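PDB 3ZLE: apical membrane antigen 1-like protein, soluble form from Toxoplasma gondii, which may play a role in host cell invasion as a cell-surface protein of the parasite. Local coordinates for residues Glu254-Arg259 / Thr315-Phe320; Thr75-Ser80 / Lys280-Phe285; Ala353-Ile358 / Asn375-Thr380. All coordinates share one frame; numbering follows the deposited sequence.

Contact 1: Glu254-Arg259 / Thr315-Phe320; sequences EECWKR and TICAIF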
ATOM      1  N   GLU A 254       9.542   5.354 -11.486  1.00 23.74           N
ATOM      2  CA  GLU A 254       8.119   5.122 -11.310  1.00 30.51           C
ATOM      3  C   GLU A 254       7.733   3.673 -11.660  1.00 34.19           C
ATOM      4  O   GLU A 254       6.780   3.089 -11.081  1.00 33.95           O
ATOM      5  CB  GLU A 254       7.323   6.100 -12.185  1.00 29.79           C
ATOM      6  CG  GLU A 254       5.913   5.602 -12.508  1.00 32.03           C
ATOM      7  CD  GLU A 254       5.074   6.620 -13.291  1.00 46.15           C
ATOM      8  OE1 GLU A 254       5.367   7.859 -13.238  1.00 41.88           O
ATOM      9  OE2 GLU A 254       4.107   6.171 -13.962  1.00 42.92           O
ATOM     10  N   GLU A 255       8.439   3.112 -12.638  1.00 29.21           N
ATOM     11  CA  GLU A 255       8.238   1.736 -13.013  1.00 33.40           C
ATOM     12  C   GLU A 255       8.652   0.865 -11.824  1.00 30.38           C
ATOM     13  O   GLU A 255       7.944  -0.056 -11.466  1.00 27.50           O
ATOM     14  CB  GLU A 255       9.054   1.396 -14.289  1.00 40.34           C
ATOM     15  CG  GLU A 255       9.189  -0.095 -14.626  1.00 51.22           C
ATOM     16  CD  GLU A 255       9.771  -0.344 -16.035  1.00 63.05           C
ATOM     17  OE1 GLU A 255       9.532   0.473 -16.945  1.00 69.07           O
ATOM     18  OE2 GLU A 255      10.463  -1.357 -16.237  1.00 52.40           O
ATOM     19  N   CYS A 256       9.743   1.222 -11.164  1.00 28.69           N
ATOM     20  CA  CYS A 256      10.159   0.516  -9.954  1.00 35.23           C
ATOM     21  C   CYS A 256       9.089   0.613  -8.857  1.00 34.18           C
ATOM     22  O   CYS A 256       8.805  -0.355  -8.177  1.00 33.04           O
ATOM     23  CB  CYS A 256      11.503   1.039  -9.438  1.00 29.38           C
ATOM     24  SG  CYS A 256      12.182   0.144  -8.011  1.00 34.21           S
ATOM     25  N   TRP A 257       8.482   1.779  -8.731  1.00 28.03           N
ATOM     26  CA  TRP A 257       7.468   2.005  -7.725  1.00 25.14           C
ATOM     27  C   TRP A 257       6.236   1.109  -7.961  1.00 29.02           C
ATOM     28  O   TRP A 257       5.692   0.530  -7.039  1.00 31.87           O
ATOM     29  CB  TRP A 257       7.091   3.496  -7.717  1.00 21.08           C
ATOM     30  CG  TRP A 257       5.843   3.812  -6.912  1.00 23.31           C
ATOM     31  CD1 TRP A 257       5.731   3.843  -5.558  1.00 21.88           C
ATOM     32  CD2 TRP A 257       4.534   4.118  -7.435  1.00 20.02           C
ATOM     33  NE1 TRP A 257       4.431   4.164  -5.195  1.00 21.18           N
ATOM     34  CE2 TRP A 257       3.683   4.343  -6.326  1.00 20.08           C
ATOM     35  CE3 TRP A 257       4.026   4.291  -8.726  1.00 18.29           C
ATOM     36  CZ2 TRP A 257       2.312   4.686  -6.466  1.00 21.33           C
ATOM     37  CZ3 TRP A 257       2.660   4.648  -8.872  1.00 25.31           C
ATOM     38  CH2 TRP A 257       1.847   4.907  -7.743  1.00 21.02           C
ATOM     39  N   LYS A 258       5.851   0.952  -9.216  1.00 34.71           N
ATOM     40  CA  LYS A 258       4.773   0.044  -9.586  1.00 32.42           C
ATOM     41  C   LYS A 258       5.114  -1.421  -9.411  1.00 34.61           C
ATOM     42  O   LYS A 258       4.241  -2.238  -9.107  1.00 33.73           O
ATOM     43  CB  LYS A 258       4.382   0.285 -11.015  1.00 31.72           C
ATOM     44  CG  LYS A 258       3.429   1.429 -11.155  1.00 38.75           C
ATOM     45  CD  LYS A 258       3.134   1.729 -12.603  1.00 47.26           C
ATOM     46  CE  LYS A 258       2.137   2.854 -12.663  1.00 45.00           C
ATOM     47  NZ  LYS A 258       1.904   3.381 -14.014  1.00 38.81           N
ATOM     48  N   ARG A 259       6.384  -1.750  -9.609  1.00 29.43           N
ATOM     49  CA  ARG A 259       6.820  -3.122  -9.619  1.00 23.11           C
ATOM     50  C   ARG A 259       6.794  -3.722  -8.238  1.00 27.72           C
ATOM     51  O   ARG A 259       6.463  -4.889  -8.077  1.00 26.21           O
ATOM     52  CB  ARG A 259       8.233  -3.200 -10.186  1.00 25.96           C
ATOM     53  CG  ARG A 259       8.740  -4.605 -10.420  1.00 31.46           C
ATOM     54  CD  ARG A 259       9.385  -4.707 -11.804  1.00 27.63           C
ATOM     55  NE  ARG A 259      10.813  -4.459 -11.787  1.00 28.69           N
ATOM     56  CZ  ARG A 259      11.502  -3.923 -12.810  1.00 31.93           C
ATOM     57  NH1 ARG A 259      10.883  -3.480 -13.884  1.00 29.02           N
ATOM     58  NH2 ARG A 259      12.811  -3.833 -12.746  1.00 26.09           N
ATOM     59  N   THR A 315      19.959   1.442 -14.455  1.00 39.03           N
ATOM     60  CA  THR A 315      19.068   1.572 -13.312  1.00 34.71           C
ATOM     61  C   THR A 315      18.406   0.259 -12.904  1.00 34.95           C
ATOM     62  O   THR A 315      17.729  -0.411 -13.693  1.00 39.72           O
ATOM     63  CB  THR A 315      18.015   2.695 -13.462  1.00 37.19           C
ATOM     64  OG1 THR A 315      17.183   2.427 -14.568  1.00 37.42           O
ATOM     65  CG2 THR A 315      18.680   4.072 -13.633  1.00 35.57           C
ATOM     66  N   ILE A 316      18.565  -0.061 -11.631  1.00 32.32           N
ATOM     67  CA  ILE A 316      18.113  -1.333 -11.071  1.00 34.30           C
ATOM     68  C   ILE A 316      16.939  -1.066 -10.098  1.00 27.85           C
ATOM     69  O   ILE A 316      17.017  -0.164  -9.288  1.00 23.58           O
ATOM     70  CB  ILE A 316      19.296  -1.961 -10.289  1.00 33.18           C
ATOM     71  CG1 ILE A 316      20.505  -2.148 -11.215  1.00 44.74           C
ATOM     72  CG2 ILE A 316      18.921  -3.287  -9.649  1.00 31.90           C
ATOM     73  CD1 ILE A 316      20.177  -2.831 -12.540  1.00 33.88           C
ATOM     74  N   CYS A 317      15.878  -1.869 -10.182  1.00 25.56           N
ATOM     75  CA  CYS A 317      14.876  -1.983  -9.114  1.00 24.18           C
ATOM     76  C   CYS A 317      15.138  -3.240  -8.287  1.00 24.95           C
ATOM     77  O   CYS A 317      14.824  -4.360  -8.725  1.00 22.70           O
ATOM     78  CB  CYS A 317      13.512  -2.115  -9.724  1.00 31.18           C
ATOM     79  SG  CYS A 317      12.162  -1.940  -8.555  1.00 48.91           S
ATOM     80  N   ALA A 318      15.775  -3.076  -7.138  1.00 23.01           N
ATOM     81  CA  ALA A 318      16.147  -4.222  -6.276  1.00 26.27           C
ATOM     82  C   ALA A 318      15.120  -4.387  -5.179  1.00 27.56           C
ATOM     83  O   ALA A 318      15.120  -3.642  -4.185  1.00 29.29           O
ATOM     84  CB  ALA A 318      17.528  -4.021  -5.665  1.00 19.48           C
ATOM     85  N   ILE A 319      14.249  -5.361  -5.359  1.00 28.15           N
ATOM     86  CA  ILE A 319      13.175  -5.599  -4.424  1.00 25.20           C
ATOM     87  C   ILE A 319      13.566  -6.621  -3.358  1.00 30.58           C
ATOM     88  O   ILE A 319      14.030  -7.712  -3.655  1.00 31.96           O
ATOM     89  CB  ILE A 319      11.969  -6.110  -5.161  1.00 20.92           C
ATOM     90  CG1 ILE A 319      11.366  -4.988  -6.014  1.00 17.60           C
ATOM     91  CG2 ILE A 319      10.999  -6.786  -4.212  1.00 18.31           C
ATOM     92  CD1 ILE A 319      10.451  -5.503  -7.105  1.00 17.71           C
ATOM     93  N   PHE A 320      13.353  -6.281  -2.107  1.00 28.89           N
ATOM     94  CA  PHE A 320      13.842  -7.161  -1.060  1.00 29.08           C
ATOM     95  C   PHE A 320      12.781  -7.392  -0.015  1.00 24.83           C
ATOM     96  O   PHE A 320      11.771  -6.690   0.020  1.00 22.76           O
ATOM     97  CB  PHE A 320      15.122  -6.613  -0.442  1.00 23.60           C
ATOM     98  CG  PHE A 320      14.942  -5.275   0.251  1.00 30.17           C
ATOM     99  CD1 PHE A 320      15.021  -4.077  -0.474  1.00 31.74           C
ATOM    100  CD2 PHE A 320      14.801  -5.208   1.638  1.00 29.84           C
ATOM    101  CE1 PHE A 320      14.950  -2.859   0.160  1.00 26.21           C
ATOM    102  CE2 PHE A 320      14.653  -3.986   2.279  1.00 30.07           C
ATOM    103  CZ  PHE A 320      14.702  -2.807   1.532  1.00 32.84           C
TER
HETATM  104  O   HOH W   1      13.408  -5.676 -10.405  1.00 36.07           O
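Cys256 on the helix and Cys317 on the strand are joined by a disulfide, with SG of Cys256 2.2 Å from SG of Cys317 and the C-S-S-C torsion at 74°. Each sulfur lies anti to its own backbone N (chi1 -175° in Cys256), which carries it toward the other segment. Here the axes of the two segments come within 8.8 Å and run nearly parallel, 18° apart.

Arg259, one turn further along the helix, bends back at chi2 and chi3 beside this link. Its CG lies 3.8 Å from CD1 of Ile319, the two chains meeting at a slant, while NH2 sits obliquely against CB of Cys317 at 3.5 Å. The same NH2 donates to the carbonyl O of Gln249 and to a water at 3.0 Å, and that water donates in turn to O of Cys317 at 2.6 Å. On the helix side NH1 makes a salt bridge with OE2 of Glu255, 3.2 Å away, whose hydrogen bond is weak, being strongly bent.

Helix 253-262 thus packs on an antiparallel sheet in which 315-320 is an inner strand, an arrangement in keeping with the PAN clan to which the AMA1 family belongs. Chemically, the disulfide fixes the helix to the strand covalently, while NH2, shared between Gln249 O and the water to Cys317 O, limits the rotation of the guanidinium beside it.

Contact 2: Thr75-Ser80 / Lys280-Phe285; sequences TSNDAS and KNWNDF
Beside Asn77, which lies over the indole of Trp282, OD1 of Asp78 is gripped by two groups of one residue. Ser80 N reaches this OD1 at 2.9 Å, closing an Asx turn, and Ser80 OG reaches the same OD1 at 2.9 Å, both from one face of the carboxylate; the backbone N arrives on the anti side but tilted from the plane, the hydroxyl from further above it.

No hydrogen bond crosses the contact; the segments meet by CH-pi and van der Waals contact with the indole. CB of Asn77 stands 3.6 Å from the centroid of the Trp282 five-membered ring, only 3° off its normal. Asn77 N and Ser76 C lie over the same face, CA of Ser76 comes within 3.4 Å of Trp282 CH2 at the rim, and Thr75 O approaches that CH2 at the edge, near the ring plane.

The indole stands on a type I beta turn from Asn281 to Asp284, within a long loop between helix 253-262 and strand 303-308. This is probably the domain II loop, which in other AMA1 proteins reaches over domain I beside the groove that binds RON2. CB of Asn283 lies 3.4 Å above the centre of the ring's other face, and Leu84 touches both Asn77 and Trp282. Asn281 N donates to Asp284 OD2 at 2.9 Å, nearly straight (165°) but from well above the carboxylate plane.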
ATOM      1  N   THR A  75     -27.307  -3.180  -6.936  1.00 40.52           N
ATOM      2  CA  THR A  75     -28.278  -3.471  -5.850  1.00 48.03           C
ATOM      3  C   THR A  75     -29.177  -4.672  -6.182  1.00 49.76           C
ATOM      4  O   THR A  75     -29.821  -5.237  -5.300  1.00 59.84           O
ATOM      5  CB  THR A  75     -29.203  -2.261  -5.561  1.00 45.26           C
ATOM      6  OG1 THR A  75     -29.671  -1.720  -6.807  1.00 41.94           O
ATOM      7  CG2 THR A  75     -28.450  -1.171  -4.789  1.00 38.78           C
ATOM      8  N   SER A  76     -29.248  -5.028  -7.457  1.00 51.01           N
ATOM      9  CA  SER A  76     -29.990  -6.212  -7.875  1.00 50.55           C
ATOM     10  C   SER A  76     -29.276  -6.822  -9.060  1.00 60.72           C
ATOM     11  O   SER A  76     -28.665  -6.106  -9.866  1.00 59.47           O
ATOM     12  CB  SER A  76     -31.421  -5.843  -8.289  1.00 42.61           C
ATOM     13  OG  SER A  76     -31.426  -5.180  -9.540  1.00 41.60           O
ATOM     14  N   ASN A  77     -29.434  -8.130  -9.227  1.00 60.18           N
ATOM     15  CA  ASN A  77     -29.007  -8.774 -10.453  1.00 63.07           C
ATOM     16  C   ASN A  77     -29.803  -8.314 -11.660  1.00 65.76           C
ATOM     17  O   ASN A  77     -30.926  -7.813 -11.530  1.00 72.30           O
ATOM     18  CB  ASN A  77     -29.066 -10.294 -10.333  1.00 56.24           C
ATOM     19  CG  ASN A  77     -28.128 -10.977 -11.298  1.00 62.29           C
ATOM     20  OD1 ASN A  77     -27.386 -10.318 -12.027  1.00 68.46           O
ATOM     21  ND2 ASN A  77     -28.108 -12.299 -11.269  1.00 57.06           N
ATOM     22  N   ASP A  78     -29.149  -8.336 -12.813  1.00 63.82           N
ATOM     23  CA  ASP A  78     -29.837  -8.492 -14.080  1.00 64.42           C
ATOM     24  C   ASP A  78     -29.267  -9.736 -14.756  1.00 65.55           C
ATOM     25  O   ASP A  78     -28.108  -9.748 -15.197  1.00 54.42           O
ATOM     26  CB  ASP A  78     -29.657  -7.250 -14.962  1.00 60.55           C
ATOM     27  CG  ASP A  78     -30.491  -7.306 -16.242  1.00 64.65           C
ATOM     28  OD1 ASP A  78     -30.834  -8.418 -16.700  1.00 59.42           O
ATOM     29  OD2 ASP A  78     -30.788  -6.231 -16.803  1.00 60.33           O
ATOM     30  N   ALA A  79     -30.042 -10.816 -14.712  1.00 62.14           N
ATOM     31  CA  ALA A  79     -29.591 -12.090 -15.212  1.00 61.36           C
ATOM     32  C   ALA A  79     -29.207 -11.960 -16.684  1.00 64.60           C
ATOM     33  O   ALA A  79     -28.332 -12.681 -17.162  1.00 62.31           O
ATOM     34  CB  ALA A  79     -30.669 -13.157 -15.016  1.00 56.52           C
ATOM     35  N   SER A  80     -29.836 -11.009 -17.383  1.00 51.34           N
ATOM     36  CA  SER A  80     -29.606 -10.813 -18.828  1.00 48.23           C
ATOM     37  C   SER A  80     -28.330 -10.029 -19.198  1.00 50.51           C
ATOM     38  O   SER A  80     -27.928 -10.009 -20.356  1.00 42.95           O
ATOM     39  CB  SER A  80     -30.824 -10.164 -19.491  1.00 62.99           C
ATOM     40  OG  SER A  80     -30.688  -8.752 -19.565  1.00 51.92           O
ATOM     41  N   LYS A 280     -18.856 -17.516  -8.370  1.00 72.33           N
ATOM     42  CA  LYS A 280     -19.374 -16.524  -7.432  1.00 69.21           C
ATOM     43  C   LYS A 280     -20.772 -16.087  -7.885  1.00 60.29           C
ATOM     44  O   LYS A 280     -21.093 -16.140  -9.068  1.00 57.57           O
ATOM     45  CB  LYS A 280     -18.436 -15.306  -7.352  1.00 83.76           C
ATOM     46  CG  LYS A 280     -16.966 -15.640  -7.117  1.00 80.18           C
ATOM     47  CD  LYS A 280     -16.344 -14.723  -6.068  1.00 82.21           C
ATOM     48  CE  LYS A 280     -16.221 -13.287  -6.568  1.00 76.63           C
ATOM     49  NZ  LYS A 280     -15.681 -12.354  -5.535  1.00 69.16           N
ATOM     50  N   ASN A 281     -21.627 -15.737  -6.932  1.00 51.19           N
ATOM     51  CA  ASN A 281     -22.918 -15.150  -7.259  1.00 46.05           C
ATOM     52  C   ASN A 281     -22.777 -13.651  -7.468  1.00 44.55           C
ATOM     53  O   ASN A 281     -21.753 -13.060  -7.118  1.00 47.76           O
ATOM     54  CB  ASN A 281     -23.930 -15.440  -6.145  1.00 51.93           C
ATOM     55  CG  ASN A 281     -24.263 -16.919  -6.040  1.00 60.40           C
ATOM     56  OD1 ASN A 281     -24.909 -17.479  -6.925  1.00 64.94           O
ATOM     57  ND2 ASN A 281     -23.717 -17.579  -5.030  1.00 56.42           N
ATOM     58  N   TRP A 282     -23.795 -13.033  -8.034  1.00 34.05           N
ATOM     59  CA  TRP A 282     -23.663 -11.639  -8.452  1.00 41.10           C
ATOM     60  C   TRP A 282     -23.367 -10.766  -7.269  1.00 47.90           C
ATOM     61  O   TRP A 282     -23.013  -9.601  -7.423  1.00 48.48           O
ATOM     62  CB  TRP A 282     -24.939 -11.138  -9.120  1.00 39.53           C
ATOM     63  CG  TRP A 282     -26.102 -11.043  -8.181  1.00 42.10           C
ATOM     64  CD1 TRP A 282     -26.938 -12.050  -7.826  1.00 39.12           C
ATOM     65  CD2 TRP A 282     -26.578  -9.864  -7.500  1.00 49.56           C
ATOM     66  NE1 TRP A 282     -27.895 -11.591  -6.943  1.00 47.07           N
ATOM     67  CE2 TRP A 282     -27.712 -10.249  -6.745  1.00 46.30           C
ATOM     68  CE3 TRP A 282     -26.113  -8.546  -7.394  1.00 43.88           C
ATOM     69  CZ2 TRP A 282     -28.434  -9.348  -5.962  1.00 42.99           C
ATOM     70  CZ3 TRP A 282     -26.825  -7.649  -6.604  1.00 40.96           C
ATOM     71  CH2 TRP A 282     -27.974  -8.059  -5.894  1.00 51.01           C
ATOM     72  N   ASN A 283     -23.594 -11.299  -6.078  1.00 44.81           N
ATOM     73  CA  ASN A 283     -23.580 -10.455  -4.907  1.00 42.19           C
ATOM     74  C   ASN A 283     -22.688 -10.966  -3.811  1.00 40.77           C
ATOM     75  O   ASN A 283     -22.832 -10.581  -2.668  1.00 45.14           O
ATOM     76  CB  ASN A 283     -24.989 -10.187  -4.400  1.00 41.57           C
ATOM     77  CG  ASN A 283     -25.718 -11.459  -3.971  1.00 49.28           C
ATOM     78  OD1 ASN A 283     -25.227 -12.570  -4.152  1.00 46.71           O
ATOM     79  ND2 ASN A 283     -26.902 -11.289  -3.412  1.00 44.70           N
ATOM     80  N   ASP A 284     -21.699 -11.753  -4.191  1.00 38.63           N
ATOM     81  CA  ASP A 284     -20.654 -12.157  -3.287  1.00 40.60           C
ATOM     82  C   ASP A 284     -19.597 -11.054  -3.132  1.00 40.38           C
ATOM     83  O   ASP A 284     -18.474 -11.186  -3.591  1.00 37.74           O
ATOM     84  CB  ASP A 284     -20.025 -13.466  -3.784  1.00 52.48           C
ATOM     85  CG  ASP A 284     -20.972 -14.658  -3.639  1.00 50.29           C
ATOM     86  OD1 ASP A 284     -21.962 -14.546  -2.879  1.00 58.58           O
ATOM     87  OD2 ASP A 284     -20.692 -15.720  -4.232  1.00 64.35           O
ATOM     88  N   PHE A 285     -19.974  -9.988  -2.428  1.00 38.16           N
ATOM     89  CA  PHE A 285     -19.135  -8.822  -2.281  1.00 34.55           C
ATOM     90  C   PHE A 285     -17.955  -9.060  -1.364  1.00 32.38           C
ATOM     91  O   PHE A 285     -17.023  -8.295  -1.379  1.00 34.79           O
ATOM     92  CB  PHE A 285     -19.955  -7.621  -1.799  1.00 29.75           C
ATOM     93  CG  PHE A 285     -20.973  -7.128  -2.803  1.00 28.37           C
ATOM     94  CD1 PHE A 285     -21.056  -7.692  -4.075  1.00 28.65           C
ATOM     95  CD2 PHE A 285     -21.891  -6.154  -2.450  1.00 25.61           C
ATOM     96  CE1 PHE A 285     -22.034  -7.289  -4.965  1.00 29.20           C
ATOM     97  CE2 PHE A 285     -22.836  -5.705  -3.360  1.00 31.19           C
ATOM     98  CZ  PHE A 285     -22.911  -6.276  -4.623  1.00 30.55           C
TER

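Contact 3: Ala353-Ile358 / Asn375-Thr380; sequences ASFIPI and NQFDQT
Phe355 and Phe377 carry the contact between a loop and a strand, and its direct interaction is purely aromatic. The ring planes stand at 84° with centroids 5.7 Å apart, yet the approach is oblique. A single corner of Phe377 meets the CE2-CZ side of Phe355: CE1 of Phe377 comes to 3.9 Å from CE2 of Phe355 and to 4.2 Å from Phe355 CZ. With CG anti to its backbone N (chi1 -171°), Phe355 swings its ring in toward the strand. Phe377 is also stacked on Trp9 and meets Phe15 edge-to-face, so that, between the loop and these two rings, it ties the sheet to the N-terminal residues.

The apolar surroundings are partly sulfur: Phe355 touches Cys350 and Cys372, which form a disulfide, and Phe377 also rests on Cys350 as well as on Pro329.

Hydrogen bonding runs beside the aromatic pair. Asn375 OD1 accepts from the backbone N of Ser352, while strand 366-373 is bonded through its backbone on one side to Ile358 and on the other to Asp378 and Thr380. The result is a small antiparallel three-stranded sheet tied by the disulfides Cys350-Cys372, Cys362-Cys384 and Cys365-Cys385, an arrangement consistent with the compact, cystine-rich domain III of AMA1 ectodomains.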
ATOM      1  N   ALA A 353      26.457  20.231  14.192  1.00 44.53           N
ATOM      2  CA  ALA A 353      27.221  20.640  15.390  1.00 51.95           C
ATOM      3  C   ALA A 353      27.468  19.533  16.419  1.00 50.13           C
ATOM      4  O   ALA A 353      28.483  19.548  17.101  1.00 72.91           O
ATOM      5  CB  ALA A 353      26.598  21.875  16.056  1.00 41.28           C
ATOM      6  N   SER A 354      26.547  18.585  16.554  1.00 54.79           N
ATOM      7  CA  SER A 354      26.654  17.598  17.648  1.00 50.61           C
ATOM      8  C   SER A 354      26.817  16.168  17.142  1.00 49.13           C
ATOM      9  O   SER A 354      27.180  15.263  17.908  1.00 41.21           O
ATOM     10  CB  SER A 354      25.434  17.669  18.545  1.00 45.85           C
ATOM     11  OG  SER A 354      24.261  17.573  17.763  1.00 55.86           O
ATOM     12  N   PHE A 355      26.399  15.942  15.899  1.00 42.84           N
ATOM     13  CA  PHE A 355      26.459  14.615  15.304  1.00 36.67           C
ATOM     14  C   PHE A 355      27.892  14.051  15.390  1.00 45.60           C
ATOM     15  O   PHE A 355      28.829  14.646  14.848  1.00 42.35           O
ATOM     16  CB  PHE A 355      26.048  14.683  13.843  1.00 37.38           C
ATOM     17  CG  PHE A 355      25.884  13.332  13.206  1.00 40.19           C
ATOM     18  CD1 PHE A 355      26.991  12.628  12.772  1.00 35.89           C
ATOM     19  CD2 PHE A 355      24.656  12.695  13.211  1.00 42.78           C
ATOM     20  CE1 PHE A 355      26.861  11.356  12.260  1.00 35.79           C
ATOM     21  CE2 PHE A 355      24.522  11.431  12.656  1.00 34.49           C
ATOM     22  CZ  PHE A 355      25.626  10.771  12.192  1.00 34.87           C
ATOM     23  N   ILE A 356      28.045  12.883  16.007  1.00 43.34           N
ATOM     24  CA  ILE A 356      29.348  12.225  16.068  1.00 50.66           C
ATOM     25  C   ILE A 356      29.551  11.251  14.894  1.00 50.17           C
ATOM     26  O   ILE A 356      28.832  10.250  14.775  1.00 45.78           O
ATOM     27  CB  ILE A 356      29.534  11.434  17.370  1.00 51.40           C
ATOM     28  CG1 ILE A 356      29.195  12.283  18.591  1.00 53.84           C
ATOM     29  CG2 ILE A 356      30.944  10.863  17.459  1.00 47.71           C
ATOM     30  CD1 ILE A 356      28.615  11.441  19.718  1.00 59.34           C
ATOM     31  N   PRO A 357      30.602  11.483  14.096  1.00 41.22           N
ATOM     32  CA  PRO A 357      30.845  10.672  12.899  1.00 42.40           C
ATOM     33  C   PRO A 357      31.219   9.265  13.266  1.00 40.20           C
ATOM     34  O   PRO A 357      31.829   9.035  14.300  1.00 37.73           O
ATOM     35  CB  PRO A 357      32.031  11.376  12.224  1.00 45.20           C
ATOM     36  CG  PRO A 357      32.702  12.143  13.317  1.00 41.66           C
ATOM     37  CD  PRO A 357      31.607  12.549  14.265  1.00 46.08           C
ATOM     38  N   ILE A 358      30.812   8.319  12.437  1.00 38.02           N
ATOM     39  CA  ILE A 358      30.950   6.917  12.766  1.00 32.78           C
ATOM     40  C   ILE A 358      31.792   6.331  11.661  1.00 38.23           C
ATOM     41  O   ILE A 358      31.429   6.460  10.497  1.00 37.12           O
ATOM     42  CB  ILE A 358      29.572   6.236  12.701  1.00 41.55           C
ATOM     43  CG1 ILE A 358      28.567   6.935  13.620  1.00 39.53           C
ATOM     44  CG2 ILE A 358      29.683   4.747  12.923  1.00 38.33           C
ATOM     45  CD1 ILE A 358      27.410   7.548  12.876  1.00 58.28           C
ATOM     46  N   ASN A 375      24.200  19.780   7.740  1.00 44.13           N
ATOM     47  CA  ASN A 375      22.990  19.220   8.306  1.00 41.84           C
ATOM     48  C   ASN A 375      22.314  18.109   7.533  1.00 39.59           C
ATOM     49  O   ASN A 375      21.138  17.829   7.769  1.00 35.75           O
ATOM     50  CB  ASN A 375      22.001  20.336   8.645  1.00 38.20           C
ATOM     51  CG  ASN A 375      22.447  21.132   9.833  1.00 40.68           C
ATOM     52  OD1 ASN A 375      23.438  20.788  10.490  1.00 44.78           O
ATOM     53  ND2 ASN A 375      21.718  22.168  10.146  1.00 38.69           N
ATOM     54  N   GLN A 376      23.055  17.421   6.670  1.00 42.59           N
ATOM     55  CA  GLN A 376      22.490  16.272   5.939  1.00 41.70           C
ATOM     56  C   GLN A 376      23.313  15.016   6.133  1.00 39.93           C
ATOM     57  O   GLN A 376      24.509  15.085   6.335  1.00 45.30           O
ATOM     58  CB  GLN A 376      22.314  16.581   4.445  1.00 45.37           C
ATOM     59  CG  GLN A 376      21.150  17.528   4.156  1.00 62.25           C
ATOM     60  CD  GLN A 376      21.001  17.852   2.675  1.00 84.48           C
ATOM     61  OE1 GLN A 376      21.459  17.098   1.808  1.00 87.88           O
ATOM     62  NE2 GLN A 376      20.338  18.973   2.375  1.00 79.65           N
ATOM     63  N   PHE A 377      22.638  13.878   6.212  1.00 39.12           N
ATOM     64  CA  PHE A 377      23.315  12.619   6.329  1.00 41.09           C
ATOM     65  C   PHE A 377      24.268  12.454   5.160  1.00 44.87           C
ATOM     66  O   PHE A 377      23.919  12.766   4.012  1.00 33.71           O
ATOM     67  CB  PHE A 377      22.313  11.460   6.359  1.00 41.08           C
ATOM     68  CG  PHE A 377      21.902  11.067   7.738  1.00 46.85           C
ATOM     69  CD1 PHE A 377      22.717  10.252   8.509  1.00 43.25           C
ATOM     70  CD2 PHE A 377      20.748  11.605   8.316  1.00 60.09           C
ATOM     71  CE1 PHE A 377      22.338   9.885   9.787  1.00 48.78           C
ATOM     72  CE2 PHE A 377      20.379  11.275   9.621  1.00 62.86           C
ATOM     73  CZ  PHE A 377      21.165  10.393  10.348  1.00 53.69           C
ATOM     74  N   ASP A 378      25.470  11.960   5.459  1.00 33.04           N
ATOM     75  CA  ASP A 378      26.430  11.664   4.425  1.00 37.83           C
ATOM     76  C   ASP A 378      27.148  10.347   4.713  1.00 34.70           C
ATOM     77  O   ASP A 378      27.514  10.056   5.851  1.00 33.79           O
ATOM     78  CB  ASP A 378      27.422  12.811   4.284  1.00 37.17           C
ATOM     79  CG  ASP A 378      28.021  12.911   2.872  1.00 56.73           C
ATOM     80  OD1 ASP A 378      27.304  12.603   1.890  1.00 52.91           O
ATOM     81  OD2 ASP A 378      29.227  13.258   2.754  1.00 61.23           O
ATOM     82  N   GLN A 379      27.209   9.503   3.693  1.00 35.81           N
ATOM     83  CA  GLN A 379      27.937   8.254   3.745  1.00 32.37           C
ATOM     84  C   GLN A 379      28.983   8.293   2.640  1.00 35.49           C
ATOM     85  O   GLN A 379      28.636   8.397   1.477  1.00 42.86           O
ATOM     86  CB  GLN A 379      26.995   7.092   3.487  1.00 30.99           C
ATOM     87  CG  GLN A 379      27.642   5.721   3.668  1.00 33.70           C
ATOM     88  CD  GLN A 379      26.641   4.679   4.054  1.00 35.81           C
ATOM     89  OE1 GLN A 379      25.708   4.970   4.783  1.00 60.02           O
ATOM     90  NE2 GLN A 379      26.758   3.489   3.482  1.00 36.29           N
ATOM     91  N   THR A 380      30.255   8.181   2.991  1.00 38.00           N
ATOM     92  CA  THR A 380      31.299   8.164   1.959  1.00 43.58           C
ATOM     93  C   THR A 380      32.362   7.132   2.265  1.00 35.99           C
ATOM     94  O   THR A 380      32.625   6.834   3.419  1.00 37.53           O
ATOM     95  CB  THR A 380      32.009   9.511   1.853  1.00 35.05           C
ATOM     96  OG1 THR A 380      32.533   9.849   3.134  1.00 41.45           O
ATOM     97  CG2 THR A 380      31.053  10.601   1.383  1.00 31.85           C
TER

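In the fold
The three contacts are spread along an elongated ectodomain and do not touch one another. Contact 1 is the most central, about 15 Å from the centre of the chain and buried; contacts 2 and 3 lie about 29 and 32 Å from that centre, on opposite sides of it, with their own centres about 61 Å apart. Contact 1 is closer to contact 3 (nearest atoms about 14 Å) than to contact 2 (about 23 Å). The segments of contacts 1 and 2 alternate along the chain, because segment 280-285 falls between the halves of contact 1, whereas contact 3 follows both in series. A bound N-acetylglucosamine lies near contact 2, about 7 Å from the side chain of Ser76.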